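Local coordinates for protein ATP-dependent DNA ligase (Mycobacterium tuberculosis, PDB 6NHX) that seals breaks in double-stranded DNA with ATP, working with Ku in error-prone non-homologous end joining, at residues A[172-177]-A[181-186]; A[237-242]-A[293-298]. The protein carries 1 engineered substitution. All blocks are in the same frame, centred on the assembly; numbering follows the deposited sequence.

Contact 1: A[172-177]-A[181-186]; sequences SRYQPG and ASWVKD. With ATP (adenosine-5'-triphosphate), chain B.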
ATOM      1  N   SER A 172     -19.024  -0.603 -13.717  1.00 15.63           N
ATOM      2  CA  SER A 172     -17.888  -1.388 -14.189  1.00 17.35           C
ATOM      3  C   SER A 172     -17.927  -2.837 -13.693  1.00 15.45           C
ATOM      4  O   SER A 172     -18.294  -3.124 -12.547  1.00 14.47           O
ATOM      5  CB  SER A 172     -16.548  -0.727 -13.826  1.00 18.02           C
ATOM      6  OG  SER A 172     -16.375  -0.538 -12.435  1.00 15.97           O
ATOM      7  N   ARG A 173     -17.506  -3.740 -14.571  1.00 16.59           N
ATOM      8  CA  ARG A 173     -17.313  -5.136 -14.226  1.00 15.10           C
ATOM      9  C   ARG A 173     -15.974  -5.312 -13.506  1.00 15.57           C
ATOM     10  O   ARG A 173     -15.135  -4.408 -13.453  1.00 16.40           O
ATOM     11  CB  ARG A 173     -17.423  -6.015 -15.475  1.00 19.04           C
ATOM     12  CG  ARG A 173     -16.102  -6.540 -16.041  1.00 37.40           C
ATOM     13  CD  ARG A 173     -16.282  -7.252 -17.389  1.00 47.37           C
ATOM     14  NE  ARG A 173     -17.042  -8.503 -17.287  1.00 54.33           N
ATOM     15  CZ  ARG A 173     -16.606  -9.622 -16.707  1.00 56.72           C
ATOM     16  NH1 ARG A 173     -15.398  -9.673 -16.156  1.00 50.98           N
ATOM     17  NH2 ARG A 173     -17.387 -10.700 -16.681  1.00 52.95           N
ATOM     18  N   TYR A 174     -15.770  -6.490 -12.930  1.00 14.48           N
ATOM     19  CA  TYR A 174     -14.506  -6.832 -12.287  1.00 15.39           C
ATOM     20  C   TYR A 174     -13.649  -7.594 -13.282  1.00 15.81           C
ATOM     21  O   TYR A 174     -14.076  -8.627 -13.803  1.00 18.21           O
ATOM     22  CB  TYR A 174     -14.738  -7.685 -11.037  1.00 14.46           C
ATOM     23  CG  TYR A 174     -13.512  -7.742 -10.157  1.00 11.31           C
ATOM     24  CD1 TYR A 174     -13.330  -6.817  -9.134  1.00 13.54           C
ATOM     25  CD2 TYR A 174     -12.504  -8.684 -10.389  1.00 13.13           C
ATOM     26  CE1 TYR A 174     -12.186  -6.848  -8.318  1.00 13.30           C
ATOM     27  CE2 TYR A 174     -11.351  -8.708  -9.598  1.00 12.94           C
ATOM     28  CZ  TYR A 174     -11.209  -7.791  -8.564  1.00 13.53           C
ATOM     29  OH  TYR A 174     -10.077  -7.817  -7.785  1.00 14.43           O
ATOM     30  N   GLN A 175     -12.444  -7.080 -13.555  1.00 15.36           N
ATOM     31  CA  GLN A 175     -11.540  -7.647 -14.554  1.00 14.49           C
ATOM     32  C   GLN A 175     -10.297  -8.208 -13.877  1.00 16.03           C
ATOM     33  O   GLN A 175      -9.321  -7.479 -13.641  1.00 16.38           O
ATOM     34  CB  GLN A 175     -11.172  -6.578 -15.589  1.00 15.51           C
ATOM     35  CG  GLN A 175     -12.397  -5.995 -16.253  1.00 21.11           C
ATOM     36  CD  GLN A 175     -12.079  -5.177 -17.480  1.00 33.93           C
ATOM     37  OE1 GLN A 175     -12.456  -4.007 -17.570  1.00 34.20           O
ATOM     38  NE2 GLN A 175     -11.395  -5.788 -18.441  1.00 34.20           N
ATOM     39  N   PRO A 176     -10.288  -9.495 -13.521  1.00 16.50           N
ATOM     40  CA  PRO A 176      -9.151 -10.037 -12.773  1.00 17.53           C
ATOM     41  C   PRO A 176      -7.850  -9.902 -13.551  1.00 16.95           C
ATOM     42  O   PRO A 176      -7.794 -10.145 -14.759  1.00 19.12           O
ATOM     43  CB  PRO A 176      -9.532 -11.509 -12.564  1.00 18.16           C
ATOM     44  CG  PRO A 176     -11.017 -11.540 -12.681  1.00 24.31           C
ATOM     45  CD  PRO A 176     -11.375 -10.483 -13.678  1.00 18.12           C
ATOM     46  N   GLY A 177      -6.807  -9.483 -12.839  1.00 19.50           N
ATOM     47  CA  GLY A 177      -5.471  -9.470 -13.395  1.00 19.69           C
ATOM     48  C   GLY A 177      -5.205  -8.359 -14.380  1.00 24.61           C
ATOM     49  O   GLY A 177      -4.203  -8.412 -15.094  1.00 29.74           O
ATOM     50  N   ALA A 181      -9.066   1.354 -16.955  1.00 16.66           N
ATOM     51  CA  ALA A 181      -9.467   2.754 -16.916  1.00 14.53           C
ATOM     52  C   ALA A 181     -10.688   2.989 -16.035  1.00 15.42           C
ATOM     53  O   ALA A 181     -10.956   4.135 -15.656  1.00 15.90           O
ATOM     54  CB  ALA A 181      -9.745   3.263 -18.334  1.00 18.23           C
ATOM     55  N   SER A 182     -11.415   1.936 -15.669  1.00 13.38           N
ATOM     56  CA  SER A 182     -12.595   2.070 -14.828  1.00 13.51           C
ATOM     57  C   SER A 182     -12.257   2.246 -13.350  1.00 11.38           C
ATOM     58  O   SER A 182     -13.169   2.494 -12.549  1.00 13.28           O
ATOM     59  CB  SER A 182     -13.482   0.843 -15.016  1.00 17.59           C
ATOM     60  OG  SER A 182     -12.716  -0.323 -14.750  1.00 17.62           O
ATOM     61  N   TRP A 183     -10.990   2.088 -12.963  1.00 11.20           N
ATOM     62  CA  TRP A 183     -10.533   2.347 -11.601  1.00 11.55           C
ATOM     63  C   TRP A 183      -9.403   3.359 -11.681  1.00 13.18           C
ATOM     64  O   TRP A 183      -8.442   3.149 -12.423  1.00 14.02           O
ATOM     65  CB  TRP A 183      -9.973   1.077 -10.943  1.00 14.24           C
ATOM     66  CG  TRP A 183     -10.947   0.046 -10.450  1.00 12.55           C
ATOM     67  CD1 TRP A 183     -12.240  -0.115 -10.820  1.00 13.01           C
ATOM     68  CD2 TRP A 183     -10.670  -0.952  -9.475  1.00 12.14           C
ATOM     69  NE1 TRP A 183     -12.798  -1.185 -10.136  1.00 12.53           N
ATOM     70  CE2 TRP A 183     -11.842  -1.712  -9.306  1.00 12.78           C
ATOM     71  CE3 TRP A 183      -9.532  -1.294  -8.740  1.00 12.94           C
ATOM     72  CZ2 TRP A 183     -11.916  -2.791  -8.407  1.00 13.34           C
ATOM     73  CZ3 TRP A 183      -9.598  -2.357  -7.855  1.00 13.47           C
ATOM     74  CH2 TRP A 183     -10.782  -3.089  -7.699  1.00 13.58           C
ATOM     75  N   VAL A 184      -9.510   4.448 -10.916  1.00 11.57           N
ATOM     76  CA  VAL A 184      -8.533   5.534 -10.981  1.00 13.40           C
ATOM     77  C   VAL A 184      -8.002   5.781  -9.575  1.00 13.74           C
ATOM     78  O   VAL A 184      -8.788   6.001  -8.644  1.00 13.57           O
ATOM     79  CB  VAL A 184      -9.173   6.813 -11.536  1.00 12.30           C
ATOM     80  CG1 VAL A 184      -8.138   7.917 -11.599  1.00 12.20           C
ATOM     81  CG2 VAL A 184      -9.770   6.558 -12.925  1.00 15.11           C
ATOM     82  N   LYS A 185      -6.685   5.730  -9.404  1.00 12.19           N
ATOM     83  CA  LYS A 185      -6.052   5.920  -8.106  1.00 12.50           C
ATOM     84  C   LYS A 185      -5.336   7.264  -8.056  1.00 12.49           C
ATOM     85  O   LYS A 185      -4.685   7.658  -9.027  1.00 13.00           O
ATOM     86  CB  LYS A 185      -5.075   4.783  -7.770  1.00 12.76           C
ATOM     87  CG  LYS A 185      -4.097   4.444  -8.877  1.00 15.86           C
ATOM     88  CD  LYS A 185      -3.005   3.510  -8.381  1.00 17.70           C
ATOM     89  CE  LYS A 185      -1.954   3.278  -9.452  1.00 17.20           C
ATOM     90  NZ  LYS A 185      -0.762   2.547  -8.916  1.00 19.40           N
ATOM     91  N   ASP A 186      -5.439   7.950  -6.918  1.00 12.85           N
ATOM     92  CA  ASP A 186      -4.997   9.337  -6.787  1.00 13.36           C
ATOM     93  C   ASP A 186      -4.574   9.559  -5.342  1.00 15.55           C
ATOM     94  O   ASP A 186      -5.362   9.316  -4.430  1.00 13.57           O
ATOM     95  CB  ASP A 186      -6.176  10.249  -7.172  1.00 13.74           C
ATOM     96  CG  ASP A 186      -5.803  11.701  -7.301  1.00 17.56           C
ATOM     97  OD1 ASP A 186      -4.644  12.052  -7.019  1.00 18.65           O
ATOM     98  OD2 ASP A 186      -6.695  12.496  -7.673  1.00 16.91           O
TER
HETATM   99  PG  ATP B1000       0.008  -0.968  -7.986  1.00 17.91           P
HETATM  100  O1G ATP B1000      -1.187  -0.188  -8.494  1.00 17.33           O
HETATM  101  O2G ATP B1000       0.796  -1.709  -9.049  1.00 20.04           O
HETATM  102  O3G ATP B1000      -0.337  -1.843  -6.793  1.00 18.64           O
HETATM  103  PB  ATP B1000       1.440   0.602  -5.971  1.00 22.60           P
HETATM  104  O1B ATP B1000       2.537   1.633  -6.041  1.00 31.05           O
HETATM  105  O2B ATP B1000       1.555  -0.598  -5.057  1.00 33.43           O
HETATM  106  O3B ATP B1000       1.084   0.135  -7.473  1.00 22.96           O
HETATM  107  PA  ATP B1000      -0.292   2.841  -5.342  1.00 19.07           P
HETATM  108  O1A ATP B1000       0.088   3.632  -6.556  1.00 22.17           O
HETATM  109  O2A ATP B1000       0.191   3.137  -3.946  1.00 23.61           O
HETATM  110  O3A ATP B1000       0.047   1.311  -5.648  1.00 24.28           O
HETATM  111  O5' ATP B1000      -1.892   2.598  -5.363  1.00 22.18           O
HETATM  112  C5' ATP B1000      -2.565   2.110  -4.206  1.00 17.49           C
HETATM  113  C4' ATP B1000      -2.475   0.583  -4.112  1.00 14.02           C
HETATM  114  O4' ATP B1000      -3.352   0.175  -3.063  1.00 17.12           O
HETATM  115  C3' ATP B1000      -2.934  -0.135  -5.363  1.00 15.36           C
HETATM  116  O3' ATP B1000      -2.335  -1.427  -5.393  1.00 17.30           O
HETATM  117  C2' ATP B1000      -4.401  -0.297  -5.080  1.00 14.78           C
HETATM  118  O2' ATP B1000      -4.996  -1.357  -5.843  1.00 15.59           O
HETATM  119  C1' ATP B1000      -4.423  -0.606  -3.587  1.00 17.37           C
HETATM  120  N9  ATP B1000      -5.639  -0.089  -2.926  1.00 14.25           N
HETATM  121  C8  ATP B1000      -5.684   0.602  -1.759  1.00 14.33           C
HETATM  122  N7  ATP B1000      -6.969   0.895  -1.418  1.00 12.43           N
HETATM  123  C5  ATP B1000      -7.747   0.362  -2.380  1.00 11.63           C
HETATM  124  C6  ATP B1000      -9.178   0.325  -2.644  1.00 11.01           C
HETATM  125  N6  ATP B1000     -10.035   0.936  -1.817  1.00 12.23           N
HETATM  126  N1  ATP B1000      -9.594  -0.315  -3.746  1.00 11.03           N
HETATM  127  C2  ATP B1000      -8.754  -0.919  -4.596  1.00 11.57           C
HETATM  128  N3  ATP B1000      -7.423  -0.913  -4.427  1.00 12.55           N
HETATM  129  C4  ATP B1000      -6.882  -0.278  -3.363  1.00 12.76           C
HETATM  130  O   HOH W   1     -15.220  -2.708 -11.128  1.00 13.91           O
HETATM  131  O   HOH W   2     -14.155  -2.636 -15.533  1.00 18.04           O
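Nonpolar contact begins where Ser172 and Ser182 bring their small side chains together, CB to CB at 3.6 Å. Further along, Tyr174 CE1 reaches Trp183 CH2 at 4.1 Å, the two rings crossing at a slant. With CG anti to the backbone N (chi1 -165°), the Tyr174 ring is carried toward Trp183. Its hydroxyl bonds to the Asp78 carboxylate and the Met11 backbone N, which lets a buried tyrosine keep its polar end satisfied.

Water carries the polar part. One molecule donates a hydrogen bond to Ser172 OG at 2.8 Å and accepts the indole N-H of Trp183 NE1 at 3.0 Å; a second accepts from Ser182 OG at 2.8 Å and donates to Gln175 OE1. Both donate to Arg173 O, linking the segments through one carbonyl. Ser172 OG is also hydrogen-bonded to the carbonyl O of Arg169.

Toward ATP, Trp183 CZ3 approaches adenine C2 at 3.7 Å, its indole also in cation-pi contact with Lys168. The extended Lys185 chain takes its ammonium between two phosphates, where Lys185 NZ donates hydrogen bonds to ATP O1A (2.7 Å) and ATP O1G (2.8 Å). A lysine on strand 184-187 that grips the α-phosphate is the hallmark of motif V in the nucleotidyltransferase domain of ATP-dependent DNA ligases.

Contact 2: A[237-242]-A[293-298]; sequences ANLKEM and RGLRPD. With ATP (adenosine-5'-triphosphate), chain B.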
ATOM      1  N   ALA A 237      14.517  -2.462  13.927  1.00 65.24           N
ATOM      2  CA  ALA A 237      15.045  -3.818  14.047  1.00 65.29           C
ATOM      3  C   ALA A 237      14.858  -4.593  12.755  1.00 66.45           C
ATOM      4  O   ALA A 237      15.719  -5.397  12.380  1.00 70.73           O
ATOM      5  CB  ALA A 237      14.342  -4.547  15.199  1.00 60.21           C
ATOM      6  N   ASN A 238      13.753  -4.345  12.052  1.00 55.88           N
ATOM      7  CA  ASN A 238      13.504  -5.025  10.788  1.00 46.72           C
ATOM      8  C   ASN A 238      14.225  -4.334   9.636  1.00 47.13           C
ATOM      9  O   ASN A 238      14.846  -4.999   8.801  1.00 44.17           O
ATOM     10  CB  ASN A 238      11.996  -5.114  10.537  1.00 41.85           C
ATOM     11  CG  ASN A 238      11.646  -5.484   9.091  1.00 56.13           C
ATOM     12  OD1 ASN A 238      12.000  -4.783   8.140  1.00 68.74           O
ATOM     13  ND2 ASN A 238      10.923  -6.584   8.934  1.00 58.15           N
ATOM     14  N   LEU A 239      14.120  -3.006   9.546  1.00 46.66           N
ATOM     15  CA  LEU A 239      14.868  -2.289   8.517  1.00 38.19           C
ATOM     16  C   LEU A 239      16.355  -2.567   8.646  1.00 34.57           C
ATOM     17  O   LEU A 239      17.040  -2.769   7.638  1.00 29.85           O
ATOM     18  CB  LEU A 239      14.592  -0.789   8.600  1.00 39.21           C
ATOM     19  CG  LEU A 239      14.578   0.098   7.361  1.00 32.01           C
ATOM     20  CD1 LEU A 239      13.714  -0.461   6.244  1.00 36.68           C
ATOM     21  CD2 LEU A 239      14.082   1.477   7.775  1.00 30.26           C
ATOM     22  N   LYS A 240      16.872  -2.594   9.881  1.00 32.56           N
ATOM     23  CA  LYS A 240      18.261  -2.991  10.086  1.00 33.54           C
ATOM     24  C   LYS A 240      18.515  -4.367   9.500  1.00 23.87           C
ATOM     25  O   LYS A 240      19.583  -4.618   8.935  1.00 24.61           O
ATOM     26  CB  LYS A 240      18.627  -2.993  11.575  1.00 36.75           C
ATOM     27  CG  LYS A 240      19.368  -1.753  12.036  1.00 46.61           C
ATOM     28  CD  LYS A 240      19.303  -1.561  13.549  1.00 52.80           C
ATOM     29  CE  LYS A 240      20.539  -2.113  14.242  1.00 53.12           C
ATOM     30  NZ  LYS A 240      20.520  -3.602  14.333  1.00 54.78           N
ATOM     31  N   GLU A 241      17.542  -5.273   9.637  1.00 30.91           N
ATOM     32  CA  GLU A 241      17.700  -6.631   9.124  1.00 28.43           C
ATOM     33  C   GLU A 241      17.898  -6.629   7.610  1.00 19.85           C
ATOM     34  O   GLU A 241      18.813  -7.288   7.098  1.00 19.54           O
ATOM     35  CB  GLU A 241      16.506  -7.497   9.544  1.00 32.07           C
ATOM     36  CG  GLU A 241      16.386  -8.827   8.818  1.00 35.91           C
ATOM     37  CD  GLU A 241      15.482  -9.807   9.543  1.00 42.24           C
ATOM     38  OE1 GLU A 241      14.951  -9.449  10.615  1.00 46.37           O
ATOM     39  OE2 GLU A 241      15.298 -10.933   9.036  1.00 36.38           O
ATOM     40  N   MET A 242      17.078  -5.869   6.883  1.00 17.84           N
ATOM     41  CA  MET A 242      17.227  -5.788   5.431  1.00 16.48           C
ATOM     42  C   MET A 242      18.489  -5.037   5.022  1.00 21.78           C
ATOM     43  O   MET A 242      19.034  -5.295   3.945  1.00 18.06           O
ATOM     44  CB  MET A 242      16.009  -5.121   4.792  1.00 15.78           C
ATOM     45  CG  MET A 242      14.758  -5.990   4.699  1.00 22.85           C
ATOM     46  SD  MET A 242      15.047  -7.654   4.065  1.00 25.46           S
ATOM     47  CE  MET A 242      15.475  -7.308   2.357  1.00 24.61           C
ATOM     48  N   ARG A 293       7.311   6.169   3.130  1.00 15.84           N
ATOM     49  CA  ARG A 293       6.196   5.258   2.895  1.00 14.74           C
ATOM     50  C   ARG A 293       6.579   3.815   3.200  1.00 15.75           C
ATOM     51  O   ARG A 293       5.890   3.148   3.978  1.00 17.61           O
ATOM     52  CB  ARG A 293       5.621   5.421   1.483  1.00 13.13           C
ATOM     53  CG  ARG A 293       4.200   4.890   1.363  1.00 21.30           C
ATOM     54  CD  ARG A 293       3.823   4.646  -0.084  1.00 29.81           C
ATOM     55  NE  ARG A 293       2.402   4.342  -0.225  1.00 24.42           N
ATOM     56  CZ  ARG A 293       1.825   4.005  -1.372  1.00 28.18           C
ATOM     57  NH1 ARG A 293       2.549   3.919  -2.485  1.00 25.32           N
ATOM     58  NH2 ARG A 293       0.523   3.760  -1.410  1.00 19.72           N
ATOM     59  N   GLY A 294       7.669   3.327   2.629  1.00 16.56           N
ATOM     60  CA  GLY A 294       8.172   2.006   2.951  1.00 16.85           C
ATOM     61  C   GLY A 294       9.129   1.507   1.888  1.00 15.80           C
ATOM     62  O   GLY A 294       9.412   2.186   0.905  1.00 15.82           O
ATOM     63  N   LEU A 295       9.644   0.302   2.122  1.00 15.41           N
ATOM     64  CA  LEU A 295      10.475  -0.370   1.130  1.00 15.89           C
ATOM     65  C   LEU A 295       9.622  -0.858  -0.032  1.00 15.24           C
ATOM     66  O   LEU A 295       8.442  -1.186   0.129  1.00 15.23           O
ATOM     67  CB  LEU A 295      11.210  -1.552   1.759  1.00 15.35           C
ATOM     68  CG  LEU A 295      12.229  -1.228   2.856  1.00 14.52           C
ATOM     69  CD1 LEU A 295      12.873  -2.503   3.365  1.00 20.51           C
ATOM     70  CD2 LEU A 295      13.292  -0.312   2.286  1.00 19.52           C
ATOM     71  N   ARG A 296      10.225  -0.892  -1.227  1.00 14.80           N
ATOM     72  CA  ARG A 296       9.587  -1.433  -2.426  1.00 14.89           C
ATOM     73  C   ARG A 296      10.446  -2.600  -2.910  1.00 17.09           C
ATOM     74  O   ARG A 296      11.265  -2.441  -3.832  1.00 16.68           O
ATOM     75  CB  ARG A 296       9.403  -0.370  -3.511  1.00 16.72           C
ATOM     76  CG  ARG A 296       8.451   0.789  -3.163  1.00 18.34           C
ATOM     77  CD  ARG A 296       7.203   0.326  -2.414  1.00 32.91           C
ATOM     78  NE  ARG A 296       6.383  -0.604  -3.184  1.00 49.32           N
ATOM     79  CZ  ARG A 296       5.270  -0.268  -3.830  1.00 54.06           C
ATOM     80  NH1 ARG A 296       4.838   0.988  -3.810  1.00 50.32           N
ATOM     81  NH2 ARG A 296       4.587  -1.188  -4.499  1.00 49.08           N
ATOM     82  N   PRO A 297      10.265  -3.788  -2.321  1.00 17.97           N
ATOM     83  CA  PRO A 297      11.233  -4.880  -2.529  1.00 18.54           C
ATOM     84  C   PRO A 297      11.319  -5.390  -3.952  1.00 21.95           C
ATOM     85  O   PRO A 297      12.354  -5.968  -4.318  1.00 23.45           O
ATOM     86  CB  PRO A 297      10.741  -5.986  -1.582  1.00 20.30           C
ATOM     87  CG  PRO A 297       9.828  -5.315  -0.618  1.00 31.40           C
ATOM     88  CD  PRO A 297       9.248  -4.116  -1.310  1.00 18.10           C
ATOM     89  N   ASP A 298      10.280  -5.217  -4.762  1.00 20.79           N
ATOM     90  CA  ASP A 298      10.302  -5.725  -6.125  1.00 28.15           C
ATOM     91  C   ASP A 298      10.761  -4.694  -7.146  1.00 31.73           C
ATOM     92  O   ASP A 298      10.950  -5.043  -8.315  1.00 35.44           O
ATOM     93  CB  ASP A 298       8.928  -6.282  -6.507  1.00 38.31           C
ATOM     94  CG  ASP A 298       8.445  -7.346  -5.534  1.00 42.42           C
ATOM     95  OD1 ASP A 298       7.266  -7.289  -5.123  1.00 45.50           O
ATOM     96  OD2 ASP A 298       9.251  -8.227  -5.166  1.00 37.37           O
TER
HETATM   97  PG  ATP B1000       0.008  -0.968  -7.986  1.00 17.91           P
HETATM   98  O1G ATP B1000      -1.187  -0.188  -8.494  1.00 17.33           O
HETATM   99  O2G ATP B1000       0.796  -1.709  -9.049  1.00 20.04           O
HETATM  100  O3G ATP B1000      -0.337  -1.843  -6.793  1.00 18.64           O
HETATM  101  PB  ATP B1000       1.440   0.602  -5.971  1.00 22.60           P
HETATM  102  O1B ATP B1000       2.537   1.633  -6.041  1.00 31.05           O
HETATM  103  O2B ATP B1000       1.555  -0.598  -5.057  1.00 33.43           O
HETATM  104  O3B ATP B1000       1.084   0.135  -7.473  1.00 22.96           O
HETATM  105  PA  ATP B1000      -0.292   2.841  -5.342  1.00 19.07           P
HETATM  106  O1A ATP B1000       0.088   3.632  -6.556  1.00 22.17           O
HETATM  107  O2A ATP B1000       0.191   3.137  -3.946  1.00 23.61           O
HETATM  108  O3A ATP B1000       0.047   1.311  -5.648  1.00 24.28           O
HETATM  109  O5' ATP B1000      -1.892   2.598  -5.363  1.00 22.18           O
HETATM  110  C5' ATP B1000      -2.565   2.110  -4.206  1.00 17.49           C
HETATM  111  C4' ATP B1000      -2.475   0.583  -4.112  1.00 14.02           C
HETATM  112  O4' ATP B1000      -3.352   0.175  -3.063  1.00 17.12           O
HETATM  113  C3' ATP B1000      -2.934  -0.135  -5.363  1.00 15.36           C
HETATM  114  O3' ATP B1000      -2.335  -1.427  -5.393  1.00 17.30           O
HETATM  115  C2' ATP B1000      -4.401  -0.297  -5.080  1.00 14.78           C
HETATM  116  O2' ATP B1000      -4.996  -1.357  -5.843  1.00 15.59           O
HETATM  117  C1' ATP B1000      -4.423  -0.606  -3.587  1.00 17.37           C
HETATM  118  N9  ATP B1000      -5.639  -0.089  -2.926  1.00 14.25           N
HETATM  119  C8  ATP B1000      -5.684   0.602  -1.759  1.00 14.33           C
HETATM  120  N7  ATP B1000      -6.969   0.895  -1.418  1.00 12.43           N
HETATM  121  C5  ATP B1000      -7.747   0.362  -2.380  1.00 11.63           C
HETATM  122  C6  ATP B1000      -9.178   0.325  -2.644  1.00 11.01           C
HETATM  123  N6  ATP B1000     -10.035   0.936  -1.817  1.00 12.23           N
HETATM  124  N1  ATP B1000      -9.594  -0.315  -3.746  1.00 11.03           N
HETATM  125  C2  ATP B1000      -8.754  -0.919  -4.596  1.00 11.57           C
HETATM  126  N3  ATP B1000      -7.423  -0.913  -4.427  1.00 12.55           N
HETATM  127  C4  ATP B1000      -6.882  -0.278  -3.363  1.00 12.76           C
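Leu295 meets helix 235-243 through its isobutyl group, while Arg293 and Arg296, close by in sequence, point their guanidinium groups to the phosphates of ATP. The Leu239 and Leu295 side chains cross at a slant, Leu239 CD1 lying 3.6 Å from Leu295 CD1 and 3.8 Å from its CG. Met242 adds its CG at 4.2 Å from Leu295 CD1, its flexible thioether chain bent at chi2 and chi3, at the exposed side of the contact. Branched leucines suit the buried part: Leu239 also reaches Val208 and Leu211, and Leu295 touches Ile196, so the helix is fixed against the strands of the C-terminal OB domain.

Strand 291-295 carries a classic beta bulge, with Arg293 and Gly294 both facing Glu275. Glycine suits the site because a side chain at its backbone angles would jam against the preceding carbonyl oxygen.

Arg293 runs extended from CG to NE and meets a single oxygen, O2A, at the edge and in the plane of its guanidinium. Arg293 NH2 donates to ATP O2A at 2.6 Å (N-H...O angle 150°), and Arg293 NH1 to the same oxygen at 2.9 Å, more bent (136°). Arg296, folded at chi2 and chi3, instead spreads over two oxygens of the β-phosphate, NH2 to ATP O2B at 3.1 Å and NH1 to ATP O1B at 3.3 Å. Glu275 forms salt bridges with both arginines and Asp33 with Arg293, which probably steadies their orientation and offsets their charge.

In the fold
Contact 1 belongs to the nucleotidyltransferase domain and contact 2 to the OB domain. Their centres stand 29 Å apart on opposite sides of the chain's centre; they do not touch, and their nearest atoms are about 7 Å apart. ATP joins them: 181-186 reaches the adenine and the α- and γ-phosphates, 293-298 the α- and β-phosphates. The α-phosphate, where adenylate transfer takes place, is thus held from both domains, in keeping with the closed conformation of this complex. The Leu295 side chain of contact 2 lies about 12 Å from that of Asp33, a probable manganese ligand. Leu295 turns to the helix, while Arg293 and Arg296 reach the other way, to the phosphates.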